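Local coordinates for protein chitosanase (Bacillus subtilis subsp. subtilis str. 168, PDB 7C6C) that hydrolyses internal beta-(1->4) linkages between D-glucosamine residues of partly acetylated chitosan, as a secreted family 46 glycoside hydrolase, at residues I17-T22 and V208-V213; I25-V30 and E105-Q110; H230-S233 and G237-V240. One frame throughout, in Å; residues are numbered along the deposited sequence.

Interaction 1: residues I17-T22 and V208-V213; sequences IFENGT and VARVDV. With LMR ((2S)-2-hydroxybutanedioic acid), chain B.
Phe18 and Glu19, at the end of helix 5-20, meet Arg210 and Val213 of helix 209-219 in a buried helix-helix contact of the family 46, lysozyme-like fold; Glu19 is the predicted proton donor of the active site. The ionic part is the salt bridge between Glu19 and Arg210, described here for one of the two modelled conformers of Glu19. Arg210 NH2 donates to Glu19 OE2 at 2.9 Å, with a nearly straight N-H...O angle of 162°, and the oxygen lies in the guanidinium plane and uses its anti lone pair. A second, weak bond runs from Arg210 NH1 to the same oxygen, and one water touches both Glu19 OE2, weakly, and NH1. Asp142 forms a further salt bridge with Arg210 NH2, so the guanidinium joins two acids, with Glu19 OE2 at its edge and the carboxylate plane turned 63° from its own. The apolar part is built on Phe18. Arg210 CB sits over the centre of its ring in a CH-pi contact, 3.4 Å from the centroid. Beyond CB the arginine turns at chi3 (-71°) and carries its guanidinium past Phe18 CB, which lies 3.4 Å above the guanidinium plane. Tyr236 also meets the Phe18 ring. One turn further along helix 209-219, Val213 approaches the phenylalanine, with its CG1 in the ring plane and its CB 3.7 Å from Phe18 CE1.

Interaction 2: residues I25-V30 and E105-Q110; sequences IQYGYV and EFRAAQ
A buried loop-to-helix contact, Tyr27 against Arg107 and Gln110, fastens the loop between helix 5-20 and strand 30-32 to the long helix 104-128. The Arg107 and Tyr27 side chains run at about a right angle to each other. Arg107 CG makes a CH-pi contact over one face of the ring, 4.0 Å from the centroid and offset toward the rim. The bend at chi3 (70°) folds the guanidinium back over the CD1 side, where NH1 comes within 3.3 Å of Tyr27 CD1, with the two planes 37° apart. Arg107 NH1 is also bonded to the backbone of Ala101, and two waters link the guanidinium to Ile25 O, one of them also taking the N-H of Tyr27. Gln110 reaches the loop backbone: its NE2 donates to Tyr27 O at 2.9 Å and 172°, almost straight, with the oxygen in the plane of the Gln110 amide. Trp97 NE1 gives that carbonyl a second bond, while Gln110 OE1 accepts from Arg43 N and Tyr27 OH is bonded to Asp111. Side-chain-to-backbone bonding thus fixes the loop that leads from helix 5-20, which carries the predicted proton donor, into the three-stranded antiparallel sheet of the family 46 fold.

Interaction 3: residues H230-S233 and G237-V240; sequences HVRS and GNFV. With LMR ((2S)-2-hydroxybutanedioic acid), chain B.
Val231 and Phe239 form the inward-facing pair of a two-stranded antiparallel beta hairpin, strands 229-233 and 237-241, close to the C-terminus. The segments 230-233 and 237-240 run antiparallel, at 176°. Val231 and Phe239 exchange two backbone bonds, Val231 N to Phe239 O at 2.9 Å and Phe239 N to Val231 O at 3.0 Å. Ser233 and Gly237 form the next hydrogen-bonded pair, beside the turn; there Gly237 N reaches Ser233 O at 2.8 Å, and the return bond from Ser233 N approaches Gly237 O from above its carbonyl plane. Gly237 takes backbone angles, with positive phi, that leave no room for a CB beside the preceding carbonyl oxygen. On the tightly packed face, Val231 CG1 lies at the edge of the Phe239 ring, near its plane, 4.2 Å from CD1. Ile17 packs on both residues, and Val213 packs on Val231 and Ser233, which joins this face to helices 5-20 and 209-219. The other face, with His230, Arg232, Asn238 and Val240, is exposed and more loosely engaged. There the His230 ring lies alongside Val240, pointing the same way, with NE2 3.6 Å from CG2, while Arg232 runs out extended as far as NE and meets Asn238 OD1 with its aliphatic start, Arg232 CG lying 3.5 Å from that oxygen. At the turn end the hairpin binds the malate, (2S)-2-hydroxybutanedioic acid, together with Asn234 and Glu235, whose backbone N-H groups also bond to it. With chi1 at 168°, Ser233 OG is swung opposite its own backbone N and donates to malate O4B at 2.6 Å.

Overall arrangement
Interactions 1 and 3 are neighbours, with centres about 10 Å apart, whereas the centre of interaction 2 lies about 19 Å from that of the first and 24 Å from that of the third. Helix 5-20 and the residues just after it connect all three: the helix end enters interaction 1, Ile17 and Gly21 meet Phe239 of the hairpin, and Asn20 packs on Gln26 and Tyr29 of the loop in interaction 2. Along the chain, interaction 2 falls between the two segments of interaction 1, and interaction 3 follows both, its first strand coming next after helix 209-219. The C-terminal hairpin is thus laid against the same two helices that meet beside the predicted proton donor, and malate touches both contacts.

Interaction 1: residues I17-T22 and V208-V213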
loop_
_atom_site.group_PDB
_atom_site.type_symbol
_atom_site.label_atom_id
_atom_site.label_comp_id
_atom_site.label_asym_id
_atom_site.label_seq_id
_atom_site.Cartn_x
_atom_site.Cartn_y
_atom_site.Cartn_z
ATOM N N ILE A 17 -1.766 0.317 10.294
ATOM C CA ILE A 17 -1.078 -0.535 11.261
ATOM C C ILE A 17 0.121 -1.202 10.602
ATOM O O ILE A 17 1.235 -1.217 11.145
ATOM C CB ILE A 17 -2.036 -1.590 11.840
ATOM C CG1 ILE A 17 -3.103 -0.927 12.713
ATOM C CG2 ILE A 17 -1.245 -2.653 12.612
ATOM C CD1 ILE A 17 -4.262 -1.856 13.039
ATOM N N PHE A 18 -0.097 -1.770 9.412
ATOM C CA PHE A 18 0.960 -2.520 8.746
ATOM C C PHE A 18 2.134 -1.626 8.375
ATOM O O PHE A 18 3.283 -2.069 8.419
ATOM C CB PHE A 18 0.416 -3.217 7.497
ATOM C CG PHE A 18 -0.803 -4.068 7.742
ATOM C CD1 PHE A 18 -1.015 -4.715 8.962
ATOM C CD2 PHE A 18 -1.742 -4.225 6.736
ATOM C CE1 PHE A 18 -2.150 -5.505 9.161
ATOM C CE2 PHE A 18 -2.873 -5.009 6.928
ATOM C CZ PHE A 18 -3.077 -5.647 8.141
ATOM N N GLU A 19 1.874 -0.371 8.023
ATOM C CA GLU A 19 2.931 0.538 7.593
ATOM C C GLU A 19 3.615 1.237 8.762
ATOM O O GLU A 19 4.838 1.415 8.750
ATOM C CB GLU A 19 2.366 1.593 6.634
ATOM C CG GLU A 19 1.658 1.018 5.416
ATOM C CD GLU A 19 2.618 0.533 4.351
ATOM O OE1 GLU A 19 3.515 1.309 3.962
ATOM O OE2 GLU A 19 2.480 -0.629 3.913
ATOM N N ASN A 20 2.846 1.650 9.768
ATOM C CA ASN A 20 3.356 2.549 10.789
ATOM C C ASN A 20 3.008 2.163 12.217
ATOM O O ASN A 20 3.358 2.913 13.131
ATOM C CB ASN A 20 2.866 3.985 10.537
ATOM C CG ASN A 20 3.312 4.526 9.197
ATOM O OD1 ASN A 20 2.507 4.672 8.281
ATOM N ND2 ASN A 20 4.603 4.820 9.075
ATOM N N GLY A 21 2.318 1.048 12.445
ATOM C CA GLY A 21 2.059 0.633 13.812
ATOM C C GLY A 21 1.052 1.495 14.537
ATOM O O GLY A 21 1.095 1.586 15.769
ATOM N N THR A 22 0.138 2.128 13.808
ATOM C CA THR A 22 -0.900 2.951 14.404
ATOM C C THR A 22 -2.084 2.971 13.451
ATOM O O THR A 22 -1.913 2.836 12.238
ATOM C CB THR A 22 -0.402 4.382 14.669
ATOM O OG1 THR A 22 -1.517 5.192 15.042
ATOM C CG2 THR A 22 0.273 4.982 13.428
ATOM N N VAL A 208 5.353 -9.891 6.899
ATOM C CA VAL A 208 4.437 -10.993 6.621
ATOM C C VAL A 208 3.284 -11.051 7.607
ATOM O O VAL A 208 2.239 -11.625 7.290
ATOM C CB VAL A 208 5.169 -12.353 6.544
ATOM C CG1 VAL A 208 6.148 -12.361 5.391
ATOM C CG2 VAL A 208 5.868 -12.668 7.867
ATOM N N ALA A 209 3.441 -10.471 8.800
ATOM C CA ALA A 209 2.363 -10.517 9.782
ATOM C C ALA A 209 1.075 -9.902 9.249
ATOM O O ALA A 209 -0.009 -10.274 9.705
ATOM C CB ALA A 209 2.783 -9.836 11.085
ATOM N N ARG A 210 1.159 -8.963 8.299
ATOM C CA ARG A 210 -0.067 -8.370 7.770
ATOM C C ARG A 210 -0.943 -9.413 7.095
ATOM O O ARG A 210 -2.176 -9.315 7.143
ATOM C CB ARG A 210 0.246 -7.189 6.843
ATOM C CG ARG A 210 0.860 -7.547 5.499
ATOM C CD ARG A 210 1.751 -6.422 4.997
ATOM N NE ARG A 210 0.997 -5.247 4.566
ATOM C CZ ARG A 210 1.559 -4.061 4.353
ATOM N NH1 ARG A 210 2.855 -3.898 4.588
ATOM N NH2 ARG A 210 0.838 -3.039 3.915
ATOM N N VAL A 211 -0.329 -10.430 6.485
ATOM C CA VAL A 211 -1.109 -11.510 5.886
ATOM C C VAL A 211 -1.920 -12.235 6.953
ATOM O O VAL A 211 -3.106 -12.532 6.759
ATOM C CB VAL A 211 -0.197 -12.469 5.097
ATOM C CG1 VAL A 211 -0.992 -13.686 4.645
ATOM C CG2 VAL A 211 0.410 -11.756 3.901
ATOM N N ASP A 212 -1.306 -12.511 8.109
ATOM C CA ASP A 212 -2.028 -13.209 9.167
ATOM C C ASP A 212 -3.100 -12.333 9.803
ATOM O O ASP A 212 -4.156 -12.843 10.188
ATOM C CB ASP A 212 -1.065 -13.746 10.224
ATOM C CG ASP A 212 -1.712 -14.791 11.112
ATOM O OD1 ASP A 212 -2.176 -15.825 10.578
ATOM O OD2 ASP A 212 -1.767 -14.580 12.338
ATOM N N VAL A 213 -2.865 -11.024 9.924
ATOM C CA VAL A 213 -3.911 -10.146 10.447
ATOM C C VAL A 213 -5.135 -10.196 9.542
ATOM O O VAL A 213 -6.277 -10.303 10.008
ATOM C CB VAL A 213 -3.381 -8.710 10.624
ATOM C CG1 VAL A 213 -4.522 -7.764 10.972
ATOM C CG2 VAL A 213 -2.311 -8.666 11.698
HETATM C C1 LMR B . 0.280 -13.876 15.809
HETATM O O1A LMR B . 0.101 -12.788 16.393
HETATM O O1B LMR B . -0.466 -14.864 15.976
HETATM C C2 LMR B . 1.443 -14.020 14.871
HETATM O O2 LMR B . 1.580 -15.403 14.524
HETATM C C3 LMR B . 1.223 -13.201 13.600
HETATM C C4 LMR B . 1.381 -11.718 13.866
HETATM O O4A LMR B . 2.453 -11.313 14.370
HETATM O O4B LMR B . 0.439 -10.946 13.567
HETATM O O HOH W 1 5.011 -1.664 4.959
#

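Interaction 2: residues I25-V30 and E105-Q110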
loop_
_atom_site.group_PDB
_atom_site.type_symbol
_atom_site.label_atom_id
_atom_site.label_comp_id
_atom_site.label_asym_id
_atom_site.label_seq_id
_atom_site.Cartn_x
_atom_site.Cartn_y
_atom_site.Cartn_z
ATOM N N ILE A 25 -3.559 7.434 10.208
ATOM C CA ILE A 25 -2.798 7.504 8.967
ATOM C C ILE A 25 -1.694 8.548 9.091
ATOM O O ILE A 25 -1.937 9.690 9.501
ATOM C CB ILE A 25 -3.734 7.791 7.785
ATOM C CG1 ILE A 25 -4.732 6.641 7.592
ATOM C CG2 ILE A 25 -2.930 8.022 6.523
ATOM C CD1 ILE A 25 -5.842 6.987 6.626
ATOM N N GLN A 26 -0.467 8.161 8.737
ATOM C CA GLN A 26 0.725 8.997 8.933
ATOM C C GLN A 26 1.106 9.701 7.634
ATOM O O GLN A 26 1.924 9.216 6.852
ATOM C CB GLN A 26 1.883 8.151 9.443
ATOM C CG GLN A 26 1.625 7.529 10.792
ATOM C CD GLN A 26 1.485 8.573 11.862
ATOM O OE1 GLN A 26 2.415 9.331 12.125
ATOM N NE2 GLN A 26 0.316 8.629 12.484
ATOM N N TYR A 27 0.557 10.893 7.431
ATOM C CA TYR A 27 0.897 11.666 6.245
ATOM C C TYR A 27 2.313 12.229 6.292
ATOM O O TYR A 27 2.886 12.516 5.234
ATOM C CB TYR A 27 -0.106 12.796 6.049
ATOM C CG TYR A 27 -1.473 12.351 5.588
ATOM C CD1 TYR A 27 -2.416 11.874 6.491
ATOM C CD2 TYR A 27 -1.825 12.412 4.248
ATOM C CE1 TYR A 27 -3.669 11.482 6.068
ATOM C CE2 TYR A 27 -3.075 12.024 3.816
ATOM C CZ TYR A 27 -3.995 11.558 4.729
ATOM O OH TYR A 27 -5.240 11.178 4.286
ATOM N N GLY A 28 2.889 12.399 7.477
ATOM C CA GLY A 28 4.189 13.021 7.596
ATOM C C GLY A 28 5.353 12.075 7.632
ATOM O O GLY A 28 6.495 12.525 7.697
ATOM N N TYR A 29 5.092 10.773 7.567
ATOM C CA TYR A 29 6.132 9.762 7.684
ATOM C C TYR A 29 7.133 9.856 6.537
ATOM O O TYR A 29 6.755 9.950 5.369
ATOM C CB TYR A 29 5.443 8.406 7.627
ATOM C CG TYR A 29 6.357 7.216 7.577
ATOM C CD1 TYR A 29 7.081 6.833 8.697
ATOM C CD2 TYR A 29 6.461 6.441 6.423
ATOM C CE1 TYR A 29 7.903 5.723 8.670
ATOM C CE2 TYR A 29 7.280 5.331 6.385
ATOM C CZ TYR A 29 7.994 4.975 7.516
ATOM O OH TYR A 29 8.800 3.867 7.492
ATOM N N VAL A 30 8.419 9.796 6.867
ATOM C CA VAL A 30 9.480 9.629 5.874
ATOM C C VAL A 30 10.570 8.779 6.500
ATOM O O VAL A 30 11.050 9.100 7.592
ATOM C CB VAL A 30 10.113 10.954 5.398
ATOM C CG1 VAL A 30 11.213 10.663 4.376
ATOM C CG2 VAL A 30 9.095 11.892 4.805
ATOM N N GLU A 105 -3.616 20.986 2.211
ATOM C CA GLU A 105 -3.327 20.791 0.791
ATOM C C GLU A 105 -2.360 19.633 0.567
ATOM O O GLU A 105 -2.515 18.866 -0.389
ATOM C CB GLU A 105 -2.783 22.079 0.168
ATOM C CG GLU A 105 -3.825 23.191 0.009
ATOM C CD GLU A 105 -4.787 22.986 -1.161
ATOM O OE1 GLU A 105 -4.691 21.962 -1.873
ATOM O OE2 GLU A 105 -5.651 23.864 -1.371
ATOM N N PHE A 106 -1.350 19.484 1.427
ATOM C CA PHE A 106 -0.418 18.380 1.234
ATOM C C PHE A 106 -1.105 17.041 1.455
ATOM O O PHE A 106 -0.868 16.083 0.706
ATOM C CB PHE A 106 0.788 18.523 2.152
ATOM C CG PHE A 106 1.930 17.618 1.774
ATOM C CD1 PHE A 106 2.476 17.676 0.496
ATOM C CD2 PHE A 106 2.471 16.712 2.686
ATOM C CE1 PHE A 106 3.527 16.848 0.131
ATOM C CE2 PHE A 106 3.530 15.887 2.324
ATOM C CZ PHE A 106 4.053 15.953 1.050
ATOM N N ARG A 107 -1.954 16.952 2.480
ATOM C CA ARG A 107 -2.709 15.726 2.697
ATOM C C ARG A 107 -3.620 15.433 1.514
ATOM O O ARG A 107 -3.732 14.279 1.081
ATOM C CB ARG A 107 -3.497 15.806 4.005
ATOM C CG ARG A 107 -2.602 15.894 5.239
ATOM C CD ARG A 107 -3.342 16.385 6.466
ATOM N NE ARG A 107 -4.299 15.400 6.955
ATOM C CZ ARG A 107 -4.039 14.503 7.906
ATOM N NH1 ARG A 107 -2.838 14.452 8.462
ATOM N NH2 ARG A 107 -4.980 13.648 8.293
ATOM N N ALA A 108 -4.261 16.471 0.963
ATOM C CA ALA A 108 -5.134 16.283 -0.194
ATOM C C ALA A 108 -4.357 15.770 -1.404
ATOM O O ALA A 108 -4.859 14.930 -2.161
ATOM C CB ALA A 108 -5.873 17.582 -0.521
ATOM N N ALA A 109 -3.132 16.264 -1.604
ATOM C CA ALA A 109 -2.312 15.777 -2.712
ATOM C C ALA A 109 -1.978 14.304 -2.532
ATOM O O ALA A 109 -2.053 13.517 -3.485
ATOM C CB ALA A 109 -1.029 16.601 -2.820
ATOM N N GLN A 110 -1.617 13.908 -1.309
ATOM C CA GLN A 110 -1.397 12.490 -1.034
ATOM C C GLN A 110 -2.658 11.668 -1.271
ATOM O O GLN A 110 -2.591 10.563 -1.821
ATOM C CB GLN A 110 -0.901 12.293 0.394
ATOM C CG GLN A 110 0.510 12.788 0.639
ATOM C CD GLN A 110 1.035 12.337 1.978
ATOM O OE1 GLN A 110 0.898 11.170 2.342
ATOM N NE2 GLN A 110 1.626 13.258 2.732
HETATM O O HOH W 2 -4.279 11.129 9.766
HETATM O O HOH W 3 -0.916 12.237 9.612
#

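Interaction 3: residues H230-S233 and G237-V240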
loop_
_atom_site.group_PDB
_atom_site.type_symbol
_atom_site.label_atom_id
_atom_site.label_comp_id
_atom_site.label_asym_id
_atom_site.label_seq_id
_atom_site.Cartn_x
_atom_site.Cartn_y
_atom_site.Cartn_z
ATOM N N HIS A 230 -10.939 -6.021 16.112
ATOM C CA HIS A 230 -9.781 -6.081 16.996
ATOM C C HIS A 230 -8.643 -6.797 16.297
ATOM O O HIS A 230 -8.808 -7.922 15.822
ATOM C CB HIS A 230 -10.119 -6.740 18.328
ATOM C CG HIS A 230 -11.113 -5.957 19.115
ATOM N ND1 HIS A 230 -12.466 -6.219 19.073
ATOM C CD2 HIS A 230 -10.961 -4.877 19.914
ATOM C CE1 HIS A 230 -13.101 -5.356 19.846
ATOM N NE2 HIS A 230 -12.211 -4.530 20.365
ATOM N N VAL A 231 -7.502 -6.132 16.230
ATOM C CA VAL A 231 -6.275 -6.707 15.709
ATOM C C VAL A 231 -5.435 -7.137 16.899
ATOM O O VAL A 231 -5.222 -6.352 17.830
ATOM C CB VAL A 231 -5.523 -5.677 14.853
ATOM C CG1 VAL A 231 -4.146 -6.199 14.477
ATOM C CG2 VAL A 231 -6.344 -5.336 13.620
ATOM N N ARG A 232 -4.971 -8.384 16.885
ATOM C CA ARG A 232 -4.090 -8.895 17.938
ATOM C C ARG A 232 -2.925 -9.584 17.241
ATOM O O ARG A 232 -3.063 -10.689 16.708
ATOM C CB ARG A 232 -4.817 -9.816 18.919
ATOM C CG ARG A 232 -5.719 -9.028 19.873
ATOM C CD ARG A 232 -6.277 -9.847 21.075
ATOM N NE ARG A 232 -7.486 -9.196 21.599
ATOM C CZ ARG A 232 -8.659 -9.278 20.981
ATOM N NH1 ARG A 232 -8.777 -10.039 19.906
ATOM N NH2 ARG A 232 -9.703 -8.598 21.419
ATOM N N SER A 233 -1.782 -8.908 17.219
ATOM C CA SER A 233 -0.648 -9.335 16.419
ATOM C C SER A 233 0.604 -9.310 17.274
ATOM O O SER A 233 0.894 -8.301 17.922
ATOM C CB SER A 233 -0.482 -8.374 15.244
ATOM O OG SER A 233 0.754 -8.573 14.593
ATOM N N GLY A 237 1.217 -5.546 17.594
ATOM C CA GLY A 237 0.516 -5.182 18.805
ATOM C C GLY A 237 -0.986 -5.325 18.659
ATOM O O GLY A 237 -1.503 -5.986 17.752
ATOM N N ASN A 238 -1.697 -4.677 19.574
ATOM C CA ASN A 238 -3.145 -4.787 19.677
ATOM C C ASN A 238 -3.793 -3.456 19.348
ATOM O O ASN A 238 -3.365 -2.412 19.853
ATOM C CB ASN A 238 -3.537 -5.179 21.094
ATOM C CG ASN A 238 -2.803 -6.389 21.557
ATOM O OD1 ASN A 238 -2.794 -7.406 20.864
ATOM N ND2 ASN A 238 -2.143 -6.289 22.709
ATOM N N PHE A 239 -4.844 -3.503 18.535
ATOM C CA PHE A 239 -5.533 -2.305 18.088
ATOM C C PHE A 239 -7.017 -2.589 17.987
ATOM O O PHE A 239 -7.438 -3.731 17.778
ATOM C CB PHE A 239 -5.058 -1.856 16.695
ATOM C CG PHE A 239 -3.581 -1.640 16.603
ATOM C CD1 PHE A 239 -2.729 -2.702 16.339
ATOM C CD2 PHE A 239 -3.041 -0.379 16.797
ATOM C CE1 PHE A 239 -1.359 -2.519 16.273
ATOM C CE2 PHE A 239 -1.665 -0.183 16.725
ATOM C CZ PHE A 239 -0.828 -1.256 16.463
ATOM N N VAL A 240 -7.808 -1.532 18.112
ATOM C CA VAL A 240 -9.211 -1.567 17.735
ATOM C C VAL A 240 -9.429 -0.612 16.571
ATOM O O VAL A 240 -8.848 0.479 16.523
ATOM C CB VAL A 240 -10.156 -1.267 18.917
ATOM C CG1 VAL A 240 -9.952 0.146 19.446
ATOM C CG2 VAL A 240 -11.598 -1.497 18.498
HETATM C C1 LMR B . 0.280 -13.876 15.809
HETATM O O1A LMR B . 0.101 -12.788 16.393
HETATM O O1B LMR B . -0.466 -14.864 15.976
HETATM C C2 LMR B . 1.443 -14.020 14.871
HETATM O O2 LMR B . 1.580 -15.403 14.524
HETATM C C3 LMR B . 1.223 -13.201 13.600
HETATM C C4 LMR B . 1.381 -11.718 13.866
HETATM O O4A LMR B . 2.453 -11.313 14.370
HETATM O O4B LMR B . 0.439 -10.946 13.567
#